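Local atomic coordinates of DNA-binding response regulator, merR family (Colwellia psychrerythraea, PDB entry 3CNB), a protein that probably binds DNA as a merR-family response regulator, the part described here being its CheY-like signal receiver domain. Residues 18-23 with 113-118; 30-35 with 123-128; 85-90 with 105-110. All blocks are in the same frame, centred on the assembly; numbering follows the deposited sequence.

Contact 1: 18-23 with 113-118; sequences KEFADM and KPLNFT
Phe-20 meets three side chains of 113-118 along the outer atoms of its ring, and this is where the packing is closest. Methyl CD1 of Leu-115 comes in at the edge, near the ring plane, 3.9 Å from Phe-20 CZ. On one flank the Phe-20 and Phe-117 side chains slide past each other in opposite directions, with Phe-20 CE1 4.1 Å from Phe-117 CZ; on the other, Phe-20 CE2 lies 4.0 Å from Lys-113 CE. Leu-115 serves both aromatics, since its second methyl, CD2, sits over the centre of one face of Phe-117, 3.7 Å above the plane. With CG of Phe-20 opposite the backbone N (chi1 -177°), the ring reaches out from helix 18-31 into this cluster. The solvent side is looser: exposed Met-23 has CG 4.2 Å from Phe-117 CZ and makes an oblique Met-aromatic contact, its SD 5.1 Å from the centroid of the Phe-117 ring. The extended chain of Lys-113 carries NZ past Phe-20 to salt bridges with Asp-61, the predicted phosphorylation site, and Glu-15. A lysine followed by a cis peptide to Pro-114, turned toward an acidic cluster, is the hallmark of the phosphoacceptor site of CheY-like receiver domains.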
loop_
_atom_site.group_PDB
_atom_site.type_symbol
_atom_site.label_atom_id
_atom_site.label_comp_id
_atom_site.label_asym_id
_atom_site.label_seq_id
_atom_site.Cartn_x
_atom_site.Cartn_y
_atom_site.Cartn_z
ATOM N N LYS A 18 9.629 0.769 -11.117
ATOM C CA LYS A 18 10.494 -0.343 -10.735
ATOM C C LYS A 18 11.575 0.013 -9.711
ATOM O O LYS A 18 11.757 -0.716 -8.736
ATOM C CB LYS A 18 11.158 -0.933 -11.978
ATOM C CG LYS A 18 11.202 -2.448 -12.025
ATOM C CD LYS A 18 12.385 -3.041 -11.283
ATOM C CE LYS A 18 12.508 -4.532 -11.580
ATOM N NZ LYS A 18 13.553 -5.188 -10.755
ATOM N N GLU A 19 12.292 1.111 -9.947
ATOM C CA GLU A 19 13.388 1.537 -9.076
ATOM C C GLU A 19 12.881 1.864 -7.678
ATOM O O GLU A 19 13.489 1.465 -6.685
ATOM C CB GLU A 19 14.088 2.761 -9.662
ATOM C CG GLU A 19 15.198 2.457 -10.663
ATOM C CD GLU A 19 16.072 3.685 -10.934
ATOM O OE1 GLU A 19 16.373 3.958 -12.120
ATOM O OE2 GLU A 19 16.448 4.385 -9.959
ATOM N N PHE A 20 11.762 2.592 -7.627
ATOM C CA PHE A 20 11.085 2.931 -6.383
ATOM C C PHE A 20 10.494 1.704 -5.676
ATOM O O PHE A 20 10.607 1.581 -4.451
ATOM C CB PHE A 20 9.997 3.989 -6.604
ATOM C CG PHE A 20 9.327 4.421 -5.330
ATOM C CD1 PHE A 20 10.050 5.114 -4.344
ATOM C CD2 PHE A 20 7.989 4.100 -5.091
ATOM C CE1 PHE A 20 9.423 5.481 -3.146
ATOM C CE2 PHE A 20 7.355 4.466 -3.907
ATOM C CZ PHE A 20 8.063 5.155 -2.929
ATOM N N ALA A 21 9.882 0.801 -6.444
ATOM C CA ALA A 21 9.329 -0.436 -5.893
ATOM C C ALA A 21 10.395 -1.305 -5.244
ATOM O O ALA A 21 10.112 -1.985 -4.253
ATOM C CB ALA A 21 8.576 -1.240 -6.972
ATOM N N ASP A 22 11.608 -1.289 -5.802
ATOM C CA ASP A 22 12.718 -2.090 -5.271
ATOM C C ASP A 22 13.284 -1.428 -4.017
ATOM O O ASP A 22 13.763 -2.113 -3.115
ATOM C CB ASP A 22 13.846 -2.260 -6.305
ATOM C CG ASP A 22 13.447 -3.133 -7.514
ATOM O OD1 ASP A 22 12.314 -3.666 -7.565
ATOM O OD2 ASP A 22 14.290 -3.264 -8.432
ATOM N N MET A 23 13.237 -0.096 -3.982
ATOM C CA MET A 23 13.722 0.677 -2.834
ATOM C C MET A 23 12.781 0.543 -1.641
ATOM O O MET A 23 13.224 0.252 -0.520
ATOM C CB MET A 23 13.936 2.154 -3.200
ATOM C CG MET A 23 13.925 3.109 -1.990
ATOM S SD MET A 23 14.311 4.820 -2.354
ATOM C CE MET A 23 15.840 4.546 -3.294
ATOM N N LYS A 113 4.865 11.965 -2.537
ATOM C CA LYS A 113 6.196 11.643 -3.065
ATOM C C LYS A 113 6.990 12.935 -3.270
ATOM O O LYS A 113 6.414 13.926 -3.692
ATOM C CB LYS A 113 6.109 10.788 -4.336
ATOM C CG LYS A 113 5.616 9.362 -4.054
ATOM C CD LYS A 113 5.622 8.495 -5.282
ATOM C CE LYS A 113 4.739 7.286 -5.079
ATOM N NZ LYS A 113 4.418 6.637 -6.385
ATOM N N PRO A 114 8.300 12.954 -2.917
ATOM C CA PRO A 114 9.126 11.827 -2.462
ATOM C C PRO A 114 8.712 11.432 -1.060
ATOM O O PRO A 114 8.394 12.293 -0.250
ATOM C CB PRO A 114 10.559 12.378 -2.500
ATOM C CG PRO A 114 10.407 13.873 -2.374
ATOM C CD PRO A 114 9.038 14.237 -2.884
ATOM N N LEU A 115 8.670 10.130 -0.816
ATOM C CA LEU A 115 8.133 9.566 0.410
ATOM C C LEU A 115 8.990 9.906 1.628
ATOM O O LEU A 115 10.204 9.803 1.567
ATOM C CB LEU A 115 8.017 8.059 0.227
ATOM C CG LEU A 115 7.115 7.296 1.182
ATOM C CD1 LEU A 115 6.379 6.250 0.417
ATOM C CD2 LEU A 115 7.934 6.683 2.307
ATOM N N ASN A 116 8.364 10.337 2.719
ATOM C CA ASN A 116 9.101 10.563 3.964
ATOM C C ASN A 116 9.283 9.218 4.677
ATOM O O ASN A 116 8.365 8.715 5.318
ATOM C CB ASN A 116 8.372 11.564 4.861
ATOM C CG ASN A 116 9.235 12.040 6.044
ATOM O OD1 ASN A 116 9.992 11.278 6.621
ATOM N ND2 ASN A 116 9.119 13.308 6.385
ATOM N N PHE A 117 10.471 8.634 4.538
ATOM C CA PHE A 117 10.750 7.321 5.098
ATOM C C PHE A 117 10.870 7.277 6.641
ATOM O O PHE A 117 10.641 6.242 7.242
ATOM C CB PHE A 117 11.984 6.718 4.422
ATOM C CG PHE A 117 11.711 6.167 3.049
ATOM C CD1 PHE A 117 11.278 4.861 2.892
ATOM C CD2 PHE A 117 11.894 6.955 1.917
ATOM C CE1 PHE A 117 11.028 4.336 1.629
ATOM C CE2 PHE A 117 11.646 6.447 0.644
ATOM C CZ PHE A 117 11.212 5.136 0.499
ATOM N N THR A 118 11.235 8.387 7.273
ATOM C CA THR A 118 11.149 8.484 8.752
ATOM C C THR A 118 9.703 8.350 9.262
ATOM O O THR A 118 9.396 7.558 10.170
ATOM C CB THR A 118 11.738 9.823 9.227
ATOM O OG1 THR A 118 13.119 9.863 8.870
ATOM C CG2 THR A 118 11.611 10.010 10.750
#

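Contact 2: 30-35 with 123-128; sequences NLFPYA and TIKQLV
Phe-32 has CG opposite its carbonyl carbon (chi1 -56°), which swings the ring across to helix 117-129, while Ile-124, with CG1 opposite its backbone N (chi1 -166°), holds CG2 out between the two residues it touches on 30-35. Two helices that pack side by side on one face of the parallel sheet, the first and last of a CheY-like receiver domain, meet here. Methyl CG2 of Ile-124 is shared: it lies 3.7 Å from Leu-31 CD1 and, near the plane of the Phe-32 ring, 4.0 Å from its edge atom CE1. Leu-31 closes the last turn of helix 18-31, and Phe-32 is the first residue to leave helical geometry, so neighbours in sequence reach the same methyl from different backbone settings. A type I turn from Phe-32 to Ala-35 follows, closed by Ala-35 N to Phe-32 O, and leads into strand 36-40. The ring of Phe-32 also packs edge-to-face with Phe-9 and comes obliquely against Val-128 CG2, a longer approach. Cut back to alanine, this position is likely to lose the wedge between the end of helix 18-31 and helix 117-129, leaving Ile-124 CG2 and the Phe-9 ring without their aromatic neighbour. Toward solvent the apolar stem of Lys-125 completes the contact, and its NZ makes a long, weak ion pair with Glu-121. Bends at chi2 and chi3 carry that stem across Leu-31 at a slant, with Lys-125 CD 3.7 Å from Leu-31 CD2.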
loop_
_atom_site.group_PDB
_atom_site.type_symbol
_atom_site.label_atom_id
_atom_site.label_comp_id
_atom_site.label_asym_id
_atom_site.label_seq_id
_atom_site.Cartn_x
_atom_site.Cartn_y
_atom_site.Cartn_z
ATOM N N ASN A 30 14.440 -4.501 5.338
ATOM C CA ASN A 30 15.310 -4.015 6.422
ATOM C C ASN A 30 14.520 -3.897 7.724
ATOM O O ASN A 30 14.961 -4.364 8.755
ATOM C CB ASN A 30 15.924 -2.648 6.079
ATOM C CG ASN A 30 16.915 -2.709 4.928
ATOM O OD1 ASN A 30 17.279 -3.787 4.470
ATOM N ND2 ASN A 30 17.334 -1.537 4.431
ATOM N N LEU A 31 13.345 -3.272 7.643
ATOM C CA LEU A 31 12.469 -3.025 8.792
ATOM C C LEU A 31 11.867 -4.308 9.358
ATOM O O LEU A 31 11.743 -4.456 10.569
ATOM C CB LEU A 31 11.319 -2.103 8.364
ATOM C CG LEU A 31 10.979 -0.840 9.149
ATOM C CD1 LEU A 31 9.624 -0.346 8.683
ATOM C CD2 LEU A 31 10.988 -1.061 10.661
ATOM N N PHE A 32 11.471 -5.226 8.483
ATOM C CA PHE A 32 10.832 -6.462 8.927
ATOM C C PHE A 32 11.534 -7.646 8.277
ATOM O O PHE A 32 11.062 -8.119 7.243
ATOM C CB PHE A 32 9.343 -6.494 8.527
ATOM C CG PHE A 32 8.529 -5.323 9.022
ATOM C CD1 PHE A 32 8.075 -4.350 8.132
ATOM C CD2 PHE A 32 8.164 -5.222 10.362
ATOM C CE1 PHE A 32 7.312 -3.266 8.569
ATOM C CE2 PHE A 32 7.393 -4.134 10.818
ATOM C CZ PHE A 32 6.965 -3.156 9.919
ATOM N N PRO A 33 12.644 -8.147 8.881
ATOM C CA PRO A 33 13.473 -9.217 8.301
ATOM C C PRO A 33 12.747 -10.560 8.116
ATOM O O PRO A 33 13.224 -11.411 7.365
ATOM C CB PRO A 33 14.607 -9.384 9.326
ATOM C CG PRO A 33 14.615 -8.138 10.109
ATOM C CD PRO A 33 13.175 -7.723 10.186
ATOM N N TYR A 34 11.607 -10.739 8.776
ATOM C CA TYR A 34 10.818 -11.970 8.657
ATOM C C TYR A 34 9.519 -11.827 7.840
ATOM O O TYR A 34 8.787 -12.799 7.682
ATOM C CB TYR A 34 10.529 -12.566 10.048
ATOM C CG TYR A 34 11.784 -12.908 10.815
ATOM C CD1 TYR A 34 12.496 -14.072 10.534
ATOM C CD2 TYR A 34 12.274 -12.054 11.803
ATOM C CE1 TYR A 34 13.662 -14.386 11.224
ATOM C CE2 TYR A 34 13.443 -12.356 12.502
ATOM C CZ TYR A 34 14.130 -13.523 12.207
ATOM O OH TYR A 34 15.286 -13.828 12.890
ATOM N N ALA A 35 9.228 -10.630 7.327
ATOM C CA ALA A 35 8.051 -10.448 6.472
ATOM C C ALA A 35 8.308 -10.966 5.063
ATOM O O ALA A 35 9.443 -10.960 4.598
ATOM C CB ALA A 35 7.653 -8.998 6.409
ATOM N N THR A 123 4.979 4.933 11.194
ATOM C CA THR A 123 3.584 4.697 10.820
ATOM C C THR A 123 3.287 3.230 10.612
ATOM O O THR A 123 2.416 2.688 11.278
ATOM C CB THR A 123 3.193 5.496 9.561
ATOM O OG1 THR A 123 3.413 6.886 9.804
ATOM C CG2 THR A 123 1.730 5.297 9.211
ATOM N N ILE A 124 4.035 2.572 9.727
ATOM C CA ILE A 124 3.770 1.159 9.437
ATOM C C ILE A 124 3.962 0.252 10.650
ATOM O O ILE A 124 3.184 -0.675 10.842
ATOM C CB ILE A 124 4.542 0.620 8.174
ATOM C CG1 ILE A 124 3.971 -0.736 7.726
ATOM C CG2 ILE A 124 6.055 0.510 8.432
ATOM C CD1 ILE A 124 4.452 -1.190 6.337
ATOM N N LYS A 125 4.978 0.525 11.471
ATOM C CA LYS A 125 5.185 -0.235 12.710
ATOM C C LYS A 125 3.988 -0.088 13.666
ATOM O O LYS A 125 3.475 -1.071 14.194
ATOM C CB LYS A 125 6.476 0.214 13.394
ATOM C CG LYS A 125 7.744 -0.211 12.679
ATOM C CD LYS A 125 8.844 -0.541 13.674
ATOM C CE LYS A 125 9.538 0.695 14.209
ATOM N NZ LYS A 125 10.583 0.329 15.204
ATOM N N GLN A 126 3.555 1.151 13.876
ATOM C CA GLN A 126 2.359 1.422 14.664
ATOM C C GLN A 126 1.170 0.612 14.158
ATOM O O GLN A 126 0.563 -0.154 14.908
ATOM C CB GLN A 126 2.027 2.915 14.640
ATOM C CG GLN A 126 1.079 3.358 15.741
ATOM C CD GLN A 126 -0.304 3.696 15.219
ATOM O OE1 GLN A 126 -0.448 4.408 14.224
ATOM N NE2 GLN A 126 -1.331 3.186 15.889
ATOM N N LEU A 127 0.842 0.786 12.882
ATOM C CA LEU A 127 -0.333 0.128 12.286
ATOM C C LEU A 127 -0.313 -1.392 12.395
ATOM O O LEU A 127 -1.357 -2.004 12.605
ATOM C CB LEU A 127 -0.546 0.565 10.825
ATOM C CG LEU A 127 -0.964 2.025 10.640
ATOM C CD1 LEU A 127 -0.772 2.470 9.194
ATOM C CD2 LEU A 127 -2.408 2.287 11.108
ATOM N N VAL A 128 0.871 -1.988 12.267
ATOM C CA VAL A 128 1.028 -3.430 12.364
ATOM C C VAL A 128 0.703 -3.879 13.786
ATOM O O VAL A 128 -0.023 -4.862 13.982
ATOM C CB VAL A 128 2.446 -3.858 11.933
ATOM C CG1 VAL A 128 2.811 -5.250 12.449
ATOM C CG2 VAL A 128 2.549 -3.823 10.419
#

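Contact 3: 85-90 with 105-110; sequences IIVIAM and LGAETC
Val-87 O accepts the strongest direct bond of the contact, from Glu-108 N at 2.8 Å, and the N-H points almost straight at it (166°). A second bond, Ala-89 N to Thr-109 O at 3.1 Å, is more bent (144°), although the donor stays in the carbonyl plane. Toward the start of the strand pair one water accepts from Val-87 N and donates to Gly-106 O and to Glu-108 OE2, the last at 2.6 Å. The bend of Glu-108 at chi2 (-56°) folds its carboxylate back to this water. The water fills in for direct bonding where the strands have not yet joined, just after the Schellman motif at Gly-106 that ends helix 96-104. Toward the other end, Cys-110 CA approaches Ala-89 O in a CA-H...O contact of 3.3 Å. Side chains pack on both faces of the pair: Ile-86 CG2 lies 3.7 Å from Glu-108 CG on one, and Ala-89 CB 3.9 Å from Cys-110 SG on the other, where Val-87 CG1 meets Ala-107 CB and Ile-102 of helix 96-104 covers Ala-89, Ala-107 and Cys-110. Parallel strands joined through a helix make a beta-alpha-beta crossover, here adding one of two edge strands, 109-112, to the receiver sheet.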
loop_
_atom_site.group_PDB
_atom_site.type_symbol
_atom_site.label_atom_id
_atom_site.label_comp_id
_atom_site.label_asym_id
_atom_site.label_seq_id
_atom_site.Cartn_x
_atom_site.Cartn_y
_atom_site.Cartn_z
ATOM N N ILE A 85 -7.083 -5.868 5.764
ATOM C CA ILE A 85 -5.793 -5.467 5.202
ATOM C C ILE A 85 -5.543 -3.989 5.525
ATOM O O ILE A 85 -6.439 -3.153 5.356
ATOM C CB ILE A 85 -5.759 -5.688 3.652
ATOM C CG1 ILE A 85 -5.879 -7.175 3.302
ATOM C CG2 ILE A 85 -4.494 -5.119 3.041
ATOM C CD1 ILE A 85 -5.704 -7.488 1.787
ATOM N N ILE A 86 -4.346 -3.676 6.022
ATOM C CA ILE A 86 -3.969 -2.284 6.284
ATOM C C ILE A 86 -3.503 -1.668 4.975
ATOM O O ILE A 86 -2.494 -2.094 4.410
ATOM C CB ILE A 86 -2.814 -2.163 7.314
ATOM C CG1 ILE A 86 -3.198 -2.771 8.664
ATOM C CG2 ILE A 86 -2.340 -0.687 7.455
ATOM C CD1 ILE A 86 -1.968 -3.371 9.392
ATOM N N VAL A 87 -4.255 -0.681 4.497
ATOM C CA VAL A 87 -3.968 -0.034 3.242
ATOM C C VAL A 87 -3.299 1.328 3.466
ATOM O O VAL A 87 -3.873 2.223 4.082
ATOM C CB VAL A 87 -5.250 0.143 2.372
ATOM C CG1 VAL A 87 -4.950 0.992 1.149
ATOM C CG2 VAL A 87 -5.819 -1.225 1.948
ATOM N N ILE A 88 -2.093 1.475 2.931
ATOM C CA ILE A 88 -1.395 2.749 2.965
ATOM C C ILE A 88 -1.255 3.278 1.545
ATOM O O ILE A 88 -0.530 2.706 0.735
ATOM C CB ILE A 88 -0.010 2.599 3.670
ATOM C CG1 ILE A 88 -0.220 2.173 5.137
ATOM C CG2 ILE A 88 0.772 3.907 3.635
ATOM C CD1 ILE A 88 1.026 1.751 5.840
ATOM N N ALA A 89 -1.944 4.376 1.243
ATOM C CA ALA A 89 -1.820 5.001 -0.071
ATOM C C ALA A 89 -0.524 5.806 -0.233
ATOM O O ALA A 89 0.014 6.341 0.727
ATOM C CB ALA A 89 -3.030 5.885 -0.364
ATOM N N MET A 90 -0.038 5.874 -1.473
ATOM C CA MET A 90 1.079 6.732 -1.866
ATOM C C MET A 90 0.663 7.449 -3.153
ATOM O O MET A 90 -0.053 6.875 -3.971
ATOM C CB MET A 90 2.348 5.916 -2.167
ATOM C CG MET A 90 2.602 4.708 -1.300
ATOM S SD MET A 90 4.100 3.876 -1.787
ATOM C CE MET A 90 3.509 2.790 -3.087
ATOM N N LEU A 105 -12.264 6.230 1.741
ATOM C CA LEU A 105 -12.414 4.922 1.081
ATOM C C LEU A 105 -11.769 3.753 1.830
ATOM O O LEU A 105 -11.895 2.605 1.395
ATOM C CB LEU A 105 -11.932 5.001 -0.368
ATOM C CG LEU A 105 -12.919 5.790 -1.244
ATOM C CD1 LEU A 105 -12.340 6.105 -2.603
ATOM C CD2 LEU A 105 -14.284 5.069 -1.398
ATOM N N GLY A 106 -11.107 4.038 2.961
ATOM C CA GLY A 106 -10.554 2.995 3.811
ATOM C C GLY A 106 -9.041 2.931 4.030
ATOM O O GLY A 106 -8.587 2.180 4.886
ATOM N N ALA A 107 -8.258 3.696 3.275
ATOM C CA ALA A 107 -6.807 3.816 3.513
ATOM C C ALA A 107 -6.528 4.451 4.893
ATOM O O ALA A 107 -7.280 5.320 5.321
ATOM C CB ALA A 107 -6.157 4.640 2.419
ATOM N N GLU A 108 -5.461 4.027 5.576
ATOM C CA GLU A 108 -5.126 4.595 6.908
ATOM C C GLU A 108 -4.651 6.024 6.770
ATOM O O GLU A 108 -4.878 6.877 7.640
ATOM C CB GLU A 108 -4.022 3.786 7.614
ATOM C CG GLU A 108 -4.373 2.358 7.902
ATOM C CD GLU A 108 -5.620 2.214 8.717
ATOM O OE1 GLU A 108 -5.842 3.035 9.643
ATOM O OE2 GLU A 108 -6.378 1.265 8.434
ATOM N N THR A 109 -3.969 6.261 5.659
ATOM C CA THR A 109 -3.298 7.509 5.401
ATOM C C THR A 109 -2.760 7.504 3.980
ATOM O O THR A 109 -2.842 6.495 3.272
ATOM C CB THR A 109 -2.149 7.745 6.421
ATOM O OG1 THR A 109 -1.648 9.078 6.267
ATOM C CG2 THR A 109 -1.030 6.699 6.267
ATOM N N CYS A 110 -2.220 8.642 3.567
ATOM C CA CYS A 110 -1.687 8.777 2.245
ATOM C C CYS A 110 -0.360 9.531 2.304
ATOM O O CYS A 110 -0.275 10.595 2.900
ATOM C CB CYS A 110 -2.703 9.468 1.335
ATOM S SG CYS A 110 -2.178 9.661 -0.380
HETATM O O HOH W 1 -6.686 0.424 5.942
#

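In the fold
From the N terminus, strand 10-14 leads into helix 18-31, which supplies the first half of contact 1 near its start and of contact 2 at its end. Both loops then stay open through strands 36-40 and 57-61. Contact 3 opens at strand 86-91 and closes at 105-110, a short circuit lying within the other two. Residues 113-118 close contact 1 and 123-128 close contact 2, so these two cross, tying helix 18-31 to helix 117-129 and the loop that leads into it; the two contact centres lie about 15 Å apart. Side chains join the levels: Met-90 touches Phe-20, Lys-113 and Leu-115, while Leu-127 packs on Ile-86 and Ile-88, seating the helix pair on the sheet.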